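PDB 4O8V: probable alginate O-acetylase AlgJ from Pseudomonas putida, which probably adds acetyl groups to O-2 and O-3 of mannuronate residues in alginate, acting together with AlgI and AlgF at the inner membrane. Local coordinates for residues V57-V61 against F88-A92; A109-V115 against M126-V130; D120-P125 against Y219-W225. All blocks are in the same frame, centred on the assembly; numbering follows the deposited sequence.

Contact 1 (V57-V61 against F88-A92); sequences VLAIV and FHAQA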
loop_
_atom_site.group_PDB
_atom_site.type_symbol
_atom_site.label_atom_id
_atom_site.label_comp_id
_atom_site.label_asym_id
_atom_site.label_seq_id
_atom_site.Cartn_x
_atom_site.Cartn_y
_atom_site.Cartn_z
ATOM N N VAL A 57 2.444 -11.301 -4.494
ATOM C CA VAL A 57 2.506 -10.162 -5.394
ATOM C C VAL A 57 2.644 -8.915 -4.513
ATOM O O VAL A 57 1.697 -8.490 -3.820
ATOM C CB VAL A 57 1.269 -10.048 -6.298
ATOM C CG1 VAL A 57 1.398 -8.814 -7.216
ATOM C CG2 VAL A 57 1.058 -11.301 -7.112
ATOM N N LEU A 58 3.851 -8.362 -4.498
ATOM C CA LEU A 58 4.155 -7.200 -3.677
ATOM C C LEU A 58 3.676 -5.967 -4.414
ATOM O O LEU A 58 3.972 -5.819 -5.595
ATOM C CB LEU A 58 5.658 -7.118 -3.389
ATOM C CG LEU A 58 6.141 -5.961 -2.511
ATOM C CD1 LEU A 58 5.539 -6.055 -1.093
ATOM C CD2 LEU A 58 7.674 -5.970 -2.447
ATOM N N ALA A 59 2.946 -5.096 -3.714
ATOM C CA ALA A 59 2.396 -3.883 -4.329
ATOM C C ALA A 59 3.050 -2.664 -3.681
ATOM O O ALA A 59 2.602 -2.175 -2.632
ATOM C CB ALA A 59 0.898 -3.836 -4.185
ATOM N N ILE A 60 4.144 -2.207 -4.287
ATOM C CA ILE A 60 4.901 -1.080 -3.721
ATOM C C ILE A 60 4.183 0.220 -4.103
ATOM O O ILE A 60 4.149 0.576 -5.273
ATOM C CB ILE A 60 6.370 -1.050 -4.239
ATOM C CG1 ILE A 60 7.116 -2.339 -3.870
ATOM C CG2 ILE A 60 7.131 0.181 -3.665
ATOM C CD1 ILE A 60 8.444 -2.476 -4.631
ATOM N N VAL A 61 3.590 0.910 -3.130
ATOM C CA VAL A 61 2.868 2.157 -3.436
ATOM C C VAL A 61 3.839 3.330 -3.463
ATOM O O VAL A 61 4.553 3.573 -2.506
ATOM C CB VAL A 61 1.766 2.450 -2.408
ATOM C CG1 VAL A 61 0.874 3.629 -2.891
ATOM C CG2 VAL A 61 0.915 1.196 -2.192
ATOM N N PHE A 88 13.799 0.092 -3.994
ATOM C CA PHE A 88 12.882 -0.915 -3.439
ATOM C C PHE A 88 12.582 -1.965 -4.528
ATOM O O PHE A 88 12.698 -3.181 -4.312
ATOM C CB PHE A 88 11.596 -0.240 -2.944
ATOM C CG PHE A 88 10.751 -1.070 -1.992
ATOM C CD1 PHE A 88 10.951 -2.433 -1.828
ATOM C CD2 PHE A 88 9.712 -0.465 -1.287
ATOM C CE1 PHE A 88 10.147 -3.169 -0.958
ATOM C CE2 PHE A 88 8.914 -1.187 -0.418
ATOM C CZ PHE A 88 9.131 -2.544 -0.250
ATOM N N HIS A 89 12.215 -1.495 -5.714
ATOM C CA HIS A 89 11.951 -2.419 -6.807
ATOM C C HIS A 89 13.180 -3.258 -7.167
ATOM O O HIS A 89 13.069 -4.462 -7.366
ATOM C CB HIS A 89 11.451 -1.677 -8.037
ATOM C CG HIS A 89 9.969 -1.518 -8.061
ATOM N ND1 HIS A 89 9.120 -2.554 -8.395
ATOM C CD2 HIS A 89 9.178 -0.458 -7.754
ATOM C CE1 HIS A 89 7.871 -2.129 -8.327
ATOM N NE2 HIS A 89 7.877 -0.863 -7.934
ATOM N N ALA A 90 14.346 -2.623 -7.231
ATOM C CA ALA A 90 15.565 -3.329 -7.571
ATOM C C ALA A 90 15.881 -4.406 -6.533
ATOM O O ALA A 90 16.286 -5.521 -6.889
ATOM C CB ALA A 90 16.732 -2.358 -7.699
ATOM N N GLN A 91 15.716 -4.075 -5.254
ATOM C CA GLN A 91 16.032 -5.046 -4.185
ATOM C C GLN A 91 15.002 -6.176 -4.122
ATOM O O GLN A 91 15.340 -7.338 -3.836
ATOM C CB GLN A 91 16.113 -4.352 -2.823
ATOM C CG GLN A 91 17.340 -3.501 -2.641
ATOM C CD GLN A 91 18.519 -4.306 -2.165
ATOM O OE1 GLN A 91 18.420 -5.522 -1.951
ATOM N NE2 GLN A 91 19.647 -3.635 -1.981
ATOM N N ALA A 92 13.750 -5.837 -4.397
ATOM C CA ALA A 92 12.702 -6.841 -4.469
ATOM C C ALA A 92 13.015 -7.832 -5.571
ATOM O O ALA A 92 12.803 -9.020 -5.402
ATOM C CB ALA A 92 11.351 -6.197 -4.708
HETATM O O HOH W 1 5.036 -0.475 -7.585
#
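The rings of Phe88 and His89 each turn one face to the same methyl group, Ile60 CD1. Over His89 the methyl stands almost exactly above the middle of the imidazole, with CD1 3.6 Å from the ring centroid and 4° off its normal. Over Phe88 it is displaced toward the rim, 3.7 Å above the ring plane. Both are CH-pi contacts. The second branch of Ile60 also takes part: CG2 packs 3.6 Å from Phe88 CD2. Ile60 keeps CG1 beside its backbone N (chi1 -60°) and runs on nearly extended, which carries CD1 up to the helix between the two rings. Leu58 meets Phe88 at about a right angle, its CD2 lying 4.0 Å from Phe88 CE1, and the same methyl comes within 4.3 Å of Ala92 CB. At the edge of the imidazole and in its plane sits a water, 2.9 Å from His89 NE2 and 2.7 Å from Ile60 O. Tyr85 and Phe274 add edge-to-face partners for His89 and Phe88. Strand 55-61 borders the parallel sheet of the SGNH-type alpha/beta fold, and segment 88-92 of helix 84-94 runs almost antiparallel to 57-61. Leu58 and Ile60 point to this helix, whereas Val57 and Ala59 touch Leu135 of helix 125-141 in the layer behind. Direct contact between strand and helix is therefore dispersive, methyl against ring, while a water links the imidazole nitrogen to the carbonyl oxygen of Ile60.

Contact 2 (A109-V115 against M126-V130); sequences AKARGQV and MGAEV
Met126, present as selenomethionine, reaches from the first turn of helix 125-141 into the curl of loop 109-115. From CB the chain sets out with CG anti to the backbone N (chi1 -173°), and CG comes over one face of the Arg112 guanidinium, 3.8 Å from Arg112 NH2. The bend at chi2 (-95°) brings SE 4.0 Å above the plane of that guanidinium, over its centre, with Ala109 CB and Val115 CG1 also against the selenium; a second bend at chi3 turns CE toward the loop backbone. CE ends among three backbone carbonyl oxygens: it lies 3.4 Å from Gly113 O and 3.6 Å from Gln114 O, with Ala109 O slightly farther off, while Arg112 CB and Val115 CG1 supply apolar neighbours. Arg112 slides past Val130 in the opposite sense, its NH1 3.6 Å from Val130 CG2, a methyl that also packs on Ala109 CB. Glu129 OE1 lies near the guanidinium plane but 4.2 Å from Arg112 NH2, too far for a salt bridge; the salt bridge of this carboxylate goes through OE2 to Arg189. Where the backbones draw closest, Gly127 CA offers a C-H to Val115 O at 3.6 Å, nearly straight at 164°, and a CB on Gly127 would clash with that oxygen. Here the loop returns to the helix start, and Thr124, the N-cap residue, joins the two by bonding through OG1 to Gln114 O and Gly127 N. Across the contact itself the chemistry is soft: the selenium, standing where the natural methionine has sulfur, lies over the guanidinium face, a polarisable atom against a cation, and a methyl lies against carbonyl oxygens, which would probably draw on its slightly positive hydrogens.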
loop_
_atom_site.group_PDB
_atom_site.type_symbol
_atom_site.label_atom_id
_atom_site.label_comp_id
_atom_site.label_asym_id
_atom_site.label_seq_id
_atom_site.Cartn_x
_atom_site.Cartn_y
_atom_site.Cartn_z
ATOM N N ALA A 109 -2.307 8.142 -15.072
ATOM C CA ALA A 109 -3.691 8.419 -14.680
ATOM C C ALA A 109 -3.937 9.833 -14.103
ATOM O O ALA A 109 -5.090 10.247 -13.952
ATOM C CB ALA A 109 -4.159 7.360 -13.652
ATOM N N LYS A 110 -2.883 10.578 -13.794
ATOM C CA LYS A 110 -3.060 11.958 -13.302
ATOM C C LYS A 110 -3.856 12.862 -14.267
ATOM O O LYS A 110 -4.496 13.836 -13.842
ATOM C CB LYS A 110 -1.699 12.609 -13.012
ATOM C CG LYS A 110 -0.937 11.971 -11.858
ATOM C CD LYS A 110 0.484 12.488 -11.778
ATOM C CE LYS A 110 0.543 13.959 -11.393
ATOM N NZ LYS A 110 1.935 14.490 -11.404
ATOM N N ALA A 111 -3.813 12.552 -15.553
ATOM C CA ALA A 111 -4.544 13.363 -16.532
ATOM C C ALA A 111 -6.059 13.275 -16.328
ATOM O O ALA A 111 -6.796 14.208 -16.675
ATOM C CB ALA A 111 -4.174 12.949 -17.932
ATOM N N ARG A 112 -6.519 12.162 -15.754
ATOM C CA ARG A 112 -7.943 11.934 -15.536
ATOM C C ARG A 112 -8.488 12.665 -14.304
ATOM O O ARG A 112 -9.677 12.989 -14.238
ATOM C CB ARG A 112 -8.221 10.413 -15.393
ATOM C CG ARG A 112 -7.868 9.589 -16.629
ATOM C CD ARG A 112 -7.669 8.119 -16.252
ATOM N NE ARG A 112 -8.862 7.539 -15.647
ATOM C CZ ARG A 112 -8.917 6.312 -15.129
ATOM N NH1 ARG A 112 -7.836 5.542 -15.143
ATOM N NH2 ARG A 112 -10.050 5.853 -14.602
ATOM N N GLY A 113 -7.621 12.908 -13.326
ATOM C CA GLY A 113 -8.026 13.501 -12.070
ATOM C C GLY A 113 -7.017 13.128 -11.000
ATOM O O GLY A 113 -5.962 12.582 -11.314
ATOM N N GLN A 114 -7.329 13.445 -9.747
ATOM C CA GLN A 114 -6.413 13.173 -8.651
ATOM C C GLN A 114 -6.285 11.663 -8.423
ATOM O O GLN A 114 -7.298 10.967 -8.281
ATOM C CB GLN A 114 -6.885 13.854 -7.371
ATOM C CG GLN A 114 -6.669 15.371 -7.426
ATOM C CD GLN A 114 -7.050 16.071 -6.141
ATOM O OE1 GLN A 114 -7.633 17.148 -6.173
ATOM N NE2 GLN A 114 -6.675 15.488 -4.997
ATOM N N VAL A 115 -5.044 11.184 -8.363
ATOM C CA VAL A 115 -4.799 9.782 -8.027
ATOM C C VAL A 115 -4.395 9.657 -6.549
ATOM O O VAL A 115 -4.427 8.567 -5.993
ATOM C CB VAL A 115 -3.739 9.146 -8.978
ATOM C CG1 VAL A 115 -4.212 9.217 -10.465
ATOM C CG2 VAL A 115 -2.368 9.766 -8.823
HETATM N N MSE A 126 -10.147 6.416 -7.446
HETATM C CA MSE A 126 -9.667 6.214 -8.802
HETATM C C MSE A 126 -8.203 5.769 -8.818
HETATM O O MSE A 126 -7.823 4.909 -9.625
HETATM C CB MSE A 126 -9.852 7.488 -9.639
HETATM C CG MSE A 126 -9.536 7.293 -11.102
HETATM SE SE MSE A 126 -7.692 7.808 -11.570
HETATM C CE MSE A 126 -7.892 9.760 -11.570
ATOM N N GLY A 127 -7.388 6.338 -7.927
ATOM C CA GLY A 127 -5.986 5.976 -7.854
ATOM C C GLY A 127 -5.803 4.515 -7.460
ATOM O O GLY A 127 -4.980 3.781 -8.021
ATOM N N ALA A 128 -6.579 4.089 -6.475
ATOM C CA ALA A 128 -6.497 2.701 -6.015
ATOM C C ALA A 128 -6.978 1.741 -7.117
ATOM O O ALA A 128 -6.487 0.633 -7.268
ATOM C CB ALA A 128 -7.304 2.525 -4.725
ATOM N N GLU A 129 -7.921 2.194 -7.923
ATOM C CA GLU A 129 -8.470 1.355 -8.967
ATOM C C GLU A 129 -7.426 1.146 -10.075
ATOM O O GLU A 129 -7.297 0.043 -10.616
ATOM C CB GLU A 129 -9.757 1.993 -9.510
ATOM C CG GLU A 129 -10.404 1.245 -10.661
ATOM C CD GLU A 129 -11.609 1.988 -11.193
ATOM O OE1 GLU A 129 -11.428 2.958 -11.962
ATOM O OE2 GLU A 129 -12.738 1.623 -10.812
ATOM N N VAL A 130 -6.700 2.209 -10.421
ATOM C CA VAL A 130 -5.588 2.116 -11.358
ATOM C C VAL A 130 -4.545 1.104 -10.866
ATOM O O VAL A 130 -4.096 0.236 -11.640
ATOM C CB VAL A 130 -4.935 3.501 -11.577
ATOM C CG1 VAL A 130 -3.636 3.369 -12.360
ATOM C CG2 VAL A 130 -5.914 4.409 -12.298
#

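Contact 3 (D120-P125 against Y219-W225); sequences DTHWTP and YSANPHW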
loop_
_atom_site.group_PDB
_atom_site.type_symbol
_atom_site.label_atom_id
_atom_site.label_comp_id
_atom_site.label_asym_id
_atom_site.label_seq_id
_atom_site.Cartn_x
_atom_site.Cartn_y
_atom_site.Cartn_z
ATOM N N ASP A 120 -4.582 14.372 2.304
ATOM C CA ASP A 120 -4.576 13.062 2.965
ATOM C C ASP A 120 -3.411 12.243 2.402
ATOM O O ASP A 120 -2.963 12.505 1.288
ATOM C CB ASP A 120 -5.933 12.385 2.728
ATOM C CG ASP A 120 -6.126 11.078 3.519
ATOM O OD1 ASP A 120 -5.612 10.027 3.076
ATOM O OD2 ASP A 120 -6.834 11.117 4.563
ATOM N N THR A 121 -2.903 11.276 3.156
ATOM C CA THR A 121 -1.797 10.454 2.670
ATOM C C THR A 121 -2.212 9.497 1.555
ATOM O O THR A 121 -1.366 9.015 0.802
ATOM C CB THR A 121 -1.173 9.593 3.802
ATOM O OG1 THR A 121 -2.168 8.697 4.300
ATOM C CG2 THR A 121 -0.651 10.480 4.921
ATOM N N HIS A 122 -3.503 9.197 1.452
ATOM C CA HIS A 122 -3.914 8.026 0.672
ATOM C C HIS A 122 -4.242 8.286 -0.792
ATOM O O HIS A 122 -4.568 9.400 -1.194
ATOM C CB HIS A 122 -5.125 7.365 1.332
ATOM C CG HIS A 122 -4.816 6.805 2.688
ATOM N ND1 HIS A 122 -5.178 7.436 3.859
ATOM C CD2 HIS A 122 -4.141 5.686 3.049
ATOM C CE1 HIS A 122 -4.757 6.713 4.887
ATOM N NE2 HIS A 122 -4.113 5.653 4.424
ATOM N N TRP A 123 -4.179 7.229 -1.595
ATOM C CA TRP A 123 -4.739 7.309 -2.928
ATOM C C TRP A 123 -6.242 7.582 -2.876
ATOM O O TRP A 123 -6.930 7.236 -1.911
ATOM C CB TRP A 123 -4.461 6.025 -3.725
ATOM C CG TRP A 123 -4.687 4.716 -2.988
ATOM C CD1 TRP A 123 -5.567 4.458 -1.960
ATOM C CD2 TRP A 123 -4.038 3.469 -3.286
ATOM N NE1 TRP A 123 -5.485 3.116 -1.598
ATOM C CE2 TRP A 123 -4.554 2.495 -2.395
ATOM C CE3 TRP A 123 -3.055 3.089 -4.211
ATOM C CZ2 TRP A 123 -4.115 1.154 -2.402
ATOM C CZ3 TRP A 123 -2.627 1.751 -4.220
ATOM C CH2 TRP A 123 -3.154 0.810 -3.306
ATOM N N THR A 124 -6.731 8.239 -3.920
ATOM C CA THR A 124 -8.156 8.350 -4.186
ATOM C C THR A 124 -8.717 7.019 -4.660
ATOM O O THR A 124 -7.959 6.129 -5.057
ATOM C CB THR A 124 -8.450 9.398 -5.294
ATOM O OG1 THR A 124 -7.910 8.926 -6.539
ATOM C CG2 THR A 124 -7.865 10.792 -4.925
ATOM N N PRO A 125 -10.044 6.882 -4.634
ATOM C CA PRO A 125 -10.616 5.643 -5.164
ATOM C C PRO A 125 -10.209 5.375 -6.617
ATOM O O PRO A 125 -9.960 4.222 -6.974
ATOM C CB PRO A 125 -12.111 5.882 -5.049
ATOM C CG PRO A 125 -12.236 6.836 -3.908
ATOM C CD PRO A 125 -11.066 7.725 -3.984
ATOM N N TYR A 219 -4.035 1.937 3.408
ATOM C CA TYR A 219 -4.325 2.018 1.955
ATOM C C TYR A 219 -5.293 0.903 1.557
ATOM O O TYR A 219 -6.146 1.075 0.666
ATOM C CB TYR A 219 -3.052 1.925 1.089
ATOM C CG TYR A 219 -2.224 3.187 1.043
ATOM C CD1 TYR A 219 -1.280 3.442 2.033
ATOM C CD2 TYR A 219 -2.390 4.138 0.015
ATOM C CE1 TYR A 219 -0.506 4.601 2.015
ATOM C CE2 TYR A 219 -1.601 5.316 -0.016
ATOM C CZ TYR A 219 -0.668 5.532 0.985
ATOM O OH TYR A 219 0.096 6.678 0.992
ATOM N N SER A 220 -5.188 -0.229 2.256
ATOM C CA SER A 220 -5.994 -1.417 1.945
ATOM C C SER A 220 -7.118 -1.650 2.934
ATOM O O SER A 220 -8.119 -2.264 2.588
ATOM C CB SER A 220 -5.112 -2.682 1.927
ATOM O OG SER A 220 -4.174 -2.639 0.871
ATOM N N ALA A 221 -6.934 -1.214 4.182
ATOM C CA ALA A 221 -7.933 -1.486 5.208
ATOM C C ALA A 221 -9.107 -0.532 5.165
ATOM O O ALA A 221 -10.192 -0.868 5.606
ATOM C CB ALA A 221 -7.293 -1.443 6.618
ATOM N N ASN A 222 -8.881 0.676 4.675
ATOM C CA ASN A 222 -9.907 1.714 4.725
ATOM C C ASN A 222 -10.879 1.583 3.531
ATOM O O ASN A 222 -10.470 1.739 2.384
ATOM C CB ASN A 222 -9.226 3.111 4.739
ATOM C CG ASN A 222 -10.192 4.226 5.046
ATOM O OD1 ASN A 222 -11.372 4.135 4.710
ATOM N ND2 ASN A 222 -9.696 5.295 5.698
ATOM N N PRO A 223 -12.161 1.299 3.810
ATOM C CA PRO A 223 -13.186 1.147 2.773
ATOM C C PRO A 223 -13.286 2.364 1.837
ATOM O O PRO A 223 -13.742 2.217 0.698
ATOM C CB PRO A 223 -14.487 0.994 3.581
ATOM C CG PRO A 223 -14.051 0.444 4.906
ATOM C CD PRO A 223 -12.724 1.125 5.164
ATOM N N HIS A 224 -12.873 3.543 2.293
ATOM C CA HIS A 224 -13.056 4.748 1.468
ATOM C C HIS A 224 -12.323 4.658 0.123
ATOM O O HIS A 224 -12.777 5.239 -0.857
ATOM C CB HIS A 224 -12.574 6.018 2.203
ATOM C CG HIS A 224 -13.520 6.539 3.243
ATOM N ND1 HIS A 224 -14.888 6.539 3.088
ATOM C CD2 HIS A 224 -13.282 7.122 4.443
ATOM C CE1 HIS A 224 -15.454 7.074 4.155
ATOM N NE2 HIS A 224 -14.500 7.429 4.996
ATOM N N TRP A 225 -11.189 3.956 0.070
ATOM C CA TRP A 225 -10.404 3.910 -1.170
ATOM C C TRP A 225 -10.847 2.728 -2.045
ATOM O O TRP A 225 -10.432 2.626 -3.195
ATOM C CB TRP A 225 -8.893 3.845 -0.873
ATOM C CG TRP A 225 -8.507 4.587 0.402
ATOM C CD1 TRP A 225 -7.733 4.118 1.442
ATOM C CD2 TRP A 225 -8.918 5.915 0.776
ATOM N NE1 TRP A 225 -7.626 5.093 2.430
ATOM C CE2 TRP A 225 -8.360 6.189 2.050
ATOM C CE3 TRP A 225 -9.713 6.894 0.163
ATOM C CZ2 TRP A 225 -8.575 7.398 2.717
ATOM C CZ3 TRP A 225 -9.923 8.093 0.824
ATOM C CH2 TRP A 225 -9.365 8.335 2.090
HETATM O O HOH W 2 -10.883 2.024 -5.874
#
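Trp225 lays one face of its indole against His122. The imidazole and the five-membered ring form an offset stack tilted by 27°, with Trp225 NE1 3.3 Å from His122 CG, and His122 CB sits over the same face. Trp123 O comes 3.5 Å from Trp225 CE3; it is buried without a hydrogen-bond partner. Tyr219 receives the edge of His122, CD2 standing over the centre of the phenol ring with the planes at 69°, and presents its own edge, at CD2, to the Trp123 face. Trp123 has CG between backbone N and carbonyl carbon (chi1 45°), where NE1 can donate to Tyr219 O at 3.1 Å, the oxygen lying in the indole plane. By similarity, His122 and Asp120 belong to the Ser-His-Asp active site of the SGNH family, and His122 NE2 hydrogen-bonds to Ser218, the probable nucleophile. Asp120 OD1 takes two bonds: its syn lone pair faces His122 ND1 at 2.7 Å, its anti lone pair His122 N at 2.8 Å, the latter closing an Asx turn. The imidazole has Thr121 OG1 over one face, 3.2 Å above its plane, and Trp225 over the opposite one. An alanine in place of Trp225 removes the stack on one face of His122, which is likely to leave the imidazole freer to tilt away from Ser218. Beyond the rings, a water within hydrogen-bonding distance of Pro125 O and Trp225 O links the two backbones.

Overall arrangement
From the N terminus, contact 1 comes first: it closes the 26-residue passage from strand 55-61 to helix 84-94 and is complete before the others begin. Contact 2 folds the loop after helix 103-109 back onto helix 125-141, skipping ten residues. Those ten include 120-125, the first half of contact 3, whose other half lies 93 residues on, so contacts 2 and 3 cross. They also touch, through the backbone of Val115 and Thr124. Contact 3 brings the loop that carries the probable catalytic Asp120 and His122 to helix 218-221 after strand 212-215. Val61 of contact 1 packs on Trp123 and Tyr219, joining the sheet edge to this aromatic cluster.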